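Side-chain contacts in Serine/threonine-protein acetyltransferase HopZ1a (Pseudomonas syringae pv. syringae, PDB 5KLP), which acetylates serine and threonine residues of host proteins, and lysine including its own, using acetyl-CoA, with inositol hexakisphosphate as cofactor: residues Q112-P115 with E116-Q119; R157-L160 with T161-D164. The protein carries 10 engineered substitutions. All coordinates share one frame; numbering follows the deposited sequence.

In the fold
Contacts 1 and 2 illustrate how a turn and a length of helix, each held by contacts between near neighbours in sequence, can meet beside an active site. Residues 112-119 come first along the chain, in the loop between strands 105-110 and 125-130 of the mixed sheet. Residues 157-164 follow on helix 153-167, the helical link between strands 138-143 and 175-179 of the same sheet. Their centres are about 10 Å apart and they pack directly: Gln112 CB lies 3.5 Å from Arg157 CD, and Pro115 rests against Leu160. Gln112 from the loop and Arg157 and His158 from the helix come near the active-site residues His123 and Glu143.

Contact 1: Q112-P115 with E116-Q119; sequences QTCP and ETGQ
Thr117 folds its hydroxyl back over Cys114, with OG1 3.4 Å from Cys114 CB, and the same oxygen accepts the N-H of Gln119 at 3.0 Å. The first torsion of Thr117 makes this double role possible: at 63° it sets OG1 between the backbone N and the carbonyl carbon, facing the inside of the bend. The result is an ST turn, in which a hydroxyl takes a backbone N-H two residues on.

Cys114 reaches forward along the turn. Its SG is anti to the backbone N (chi1 175°) and passes 3.5 Å from Glu116 OE1, a plain contact between the sulfur and the carboxylate. Glu116 bends at its second torsion and runs alongside the Pro115 ring, both side chains pointing the same way; OE1 also receives a weak hydrogen bond from Gln156 on helix 153-167.

Beneath these side chains lies a type I beta turn, Cys114 to Thr117, with Pro115 and Glu116 at its corners, in the loop joining two antiparallel neighbours of the central sheet. Thr117 N bonds only weakly to Cys114 O; the shorter bond to that oxygen comes from Gly118 N (2.8 Å), an alpha-turn bond from residue i+4 to residue i that extends the turn by one residue. Gly118, with positive phi, swings the chain back. Cys114 N then donates almost straight to Gln119 O (2.8 Å, 171°), closing the loop at its base.

That same Gln119 O is approached by Thr113 CA at 3.4 Å in a CA-H...O contact. Thr113 divides its branches: CG2 lies 3.6 Å from Gly118 C, whereas OG1 bonds to Asp90. Gln112 turns its amide away from the turn, and NE2 makes a weak hydrogen bond to the carbonyl of the active-site residue His123.

Contact 2: R157-L160 with T161-D164; sequences RHNL and TLED
His158 and Thr161 are joined through one water, which sits 3.0 Å from His158 ND1 and 2.8 Å from Thr161 OG1. The water is displaced from the imidazole plane, towards the side where Gln112 lies; the side chain also touches Ile177. Arg157 leaves the helix away from residues 161-164 and packs against Gln112 and His123, its guanidinium NH1 bonding to Gln154 and to a bound citrate, probably from the crystallisation liquor. The carboxylate of Asp164 turns one face to the preceding turn: Leu160 O stands over it and Leu160 CD1 lies on that same side. Leu160 O and Asp164 OD2, two acceptors 3.3 Å apart, would tend to be an unfavourable pair; OD2 also bonds to His91 NE2. The amide of Asn159 meets Leu162 CD1 beside OD1 rather than over a face, while both its polar atoms bond to the backbone of Val242 and His244.

Four successive bonds, each from N-H of residue i+4 to C=O of residue i, run from Thr161 N–Arg157 O to Asp164 N–Leu160 O along the crossover alpha-helix of a beta-alpha-beta unit. His158 NE2 bonds to Glu143 OE2, consistent with a second-shell role in orienting that active-site carboxylate.

In Leu160 chi1 (-179°) sends CG forward, and chi2 near 61° turns CD1, rather than CD2, to both carboxylates, 3.7 Å from Glu163 OE1 and 3.8 Å from Asp164 OD2; CD2 faces the 112-119 loop. Glu163 takes the same first torsion and stays extended beyond CG, crossing Leu160 at a slant. Leu162 tucks CG 3.3 Å from His158 O.

Contact 1: Q112-P115 with E116-Q119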
# COMPACT_ATOMS: atom_id res chain seq x y z
N GLN A 112 -6.46 2.01 10.40
CA GLN A 112 -6.15 3.02 11.40
C GLN A 112 -7.16 2.97 12.54
O GLN A 112 -8.29 2.52 12.35
CB GLN A 112 -6.13 4.41 10.79
CG GLN A 112 -5.24 4.53 9.58
CD GLN A 112 -3.78 4.31 9.90
OE1 GLN A 112 -3.29 4.71 10.96
NE2 GLN A 112 -3.07 3.64 9.00
N THR A 113 -6.76 3.46 13.71
CA THR A 113 -7.66 3.48 14.86
C THR A 113 -7.92 4.91 15.36
O THR A 113 -7.02 5.74 15.40
CB THR A 113 -7.07 2.63 15.99
OG1 THR A 113 -6.87 1.29 15.52
CG2 THR A 113 -7.99 2.63 17.21
N CYS A 114 -9.16 5.21 15.71
CA CYS A 114 -9.50 6.46 16.34
C CYS A 114 -9.10 6.42 17.82
O CYS A 114 -9.57 5.57 18.56
CB CYS A 114 -11.00 6.72 16.19
SG CYS A 114 -11.58 8.17 17.06
N PRO A 115 -8.22 7.34 18.24
CA PRO A 115 -7.68 7.42 19.60
C PRO A 115 -8.75 7.58 20.67
O PRO A 115 -8.60 7.05 21.78
CB PRO A 115 -6.79 8.67 19.56
CG PRO A 115 -6.47 8.86 18.13
CD PRO A 115 -7.67 8.38 17.37
N GLU A 116 -9.81 8.30 20.35
CA GLU A 116 -10.85 8.62 21.33
C GLU A 116 -11.82 7.46 21.57
O GLU A 116 -12.43 7.39 22.64
CB GLU A 116 -11.62 9.87 20.91
CG GLU A 116 -10.83 11.16 21.06
CD GLU A 116 -9.87 11.41 19.91
OE1 GLU A 116 -10.07 10.86 18.81
OE2 GLU A 116 -8.89 12.17 20.12
N THR A 117 -11.97 6.58 20.58
CA THR A 117 -12.97 5.50 20.68
C THR A 117 -12.41 4.08 20.60
O THR A 117 -13.09 3.12 20.95
CB THR A 117 -13.99 5.61 19.56
OG1 THR A 117 -13.31 5.43 18.32
CG2 THR A 117 -14.67 6.97 19.58
N GLY A 118 -11.20 3.94 20.09
CA GLY A 118 -10.66 2.61 19.83
C GLY A 118 -11.29 1.98 18.59
O GLY A 118 -10.99 0.83 18.25
N GLN A 119 -12.15 2.72 17.90
CA GLN A 119 -12.76 2.17 16.69
C GLN A 119 -11.76 2.14 15.53
O GLN A 119 -11.04 3.11 15.30
CB GLN A 119 -14.00 2.97 16.29
CG GLN A 119 -14.73 2.38 15.10
CD GLN A 119 -15.96 3.17 14.72
OE1 GLN A 119 -16.08 4.35 15.06
NE2 GLN A 119 -16.90 2.51 14.05

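Contact 2: R157-L160 with T161-D164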
# COMPACT_ATOMS: atom_id res chain seq x y z
N ARG A 157 -4.16 9.52 13.60
CA ARG A 157 -4.15 8.06 13.60
C ARG A 157 -2.72 7.50 13.49
O ARG A 157 -2.37 6.52 14.17
CB ARG A 157 -5.02 7.52 12.45
CG ARG A 157 -6.51 7.88 12.57
CD ARG A 157 -7.20 7.74 11.21
NE ARG A 157 -8.51 8.39 11.19
CZ ARG A 157 -9.15 8.75 10.08
NH1 ARG A 157 -8.60 8.52 8.88
NH2 ARG A 157 -10.33 9.33 10.18
N HIS A 158 -1.90 8.11 12.63
CA HIS A 158 -0.48 7.72 12.53
C HIS A 158 0.27 8.00 13.84
O HIS A 158 1.09 7.19 14.28
CB HIS A 158 0.21 8.45 11.37
CG HIS A 158 -0.08 7.86 10.03
ND1 HIS A 158 0.14 6.53 9.74
CD2 HIS A 158 -0.55 8.41 8.89
CE1 HIS A 158 -0.19 6.29 8.49
NE2 HIS A 158 -0.61 7.42 7.94
N ASN A 159 -0.01 9.14 14.47
CA ASN A 159 0.59 9.45 15.76
C ASN A 159 0.22 8.44 16.84
O ASN A 159 1.04 8.12 17.71
CB ASN A 159 0.20 10.87 16.20
CG ASN A 159 1.14 11.93 15.62
OD1 ASN A 159 2.33 11.67 15.43
ND2 ASN A 159 0.60 13.11 15.32
N LEU A 160 -1.01 7.93 16.80
CA LEU A 160 -1.41 6.89 17.74
C LEU A 160 -0.52 5.65 17.56
O LEU A 160 -0.00 5.10 18.53
CB LEU A 160 -2.89 6.54 17.58
CG LEU A 160 -3.45 5.47 18.52
CD1 LEU A 160 -3.32 5.91 19.99
CD2 LEU A 160 -4.91 5.15 18.19
N THR A 161 -0.33 5.22 16.32
CA THR A 161 0.54 4.09 16.02
C THR A 161 1.96 4.33 16.53
O THR A 161 2.55 3.48 17.21
CB THR A 161 0.57 3.81 14.51
OG1 THR A 161 -0.76 3.58 14.06
CG2 THR A 161 1.43 2.58 14.17
N LEU A 162 2.51 5.50 16.23
CA LEU A 162 3.85 5.85 16.68
C LEU A 162 3.94 5.86 18.20
O LEU A 162 4.91 5.37 18.80
CB LEU A 162 4.28 7.21 16.12
CG LEU A 162 4.41 7.30 14.59
CD1 LEU A 162 4.71 8.73 14.16
CD2 LEU A 162 5.51 6.37 14.10
N GLU A 163 2.92 6.42 18.83
CA GLU A 163 2.91 6.50 20.29
C GLU A 163 2.94 5.11 20.91
O GLU A 163 3.70 4.84 21.85
CB GLU A 163 1.68 7.28 20.76
CG GLU A 163 1.58 7.44 22.25
CD GLU A 163 0.23 7.99 22.67
OE1 GLU A 163 -0.79 7.40 22.27
OE2 GLU A 163 0.19 9.01 23.39
N ASP A 164 2.11 4.23 20.37
CA ASP A 164 2.03 2.87 20.88
C ASP A 164 3.33 2.11 20.62
O ASP A 164 3.82 1.41 21.49
CB ASP A 164 0.82 2.14 20.28
CG ASP A 164 -0.52 2.67 20.82
OD1 ASP A 164 -0.55 3.13 21.98
OD2 ASP A 164 -1.54 2.61 20.09
O HOH W 1 -0.65 4.09 11.32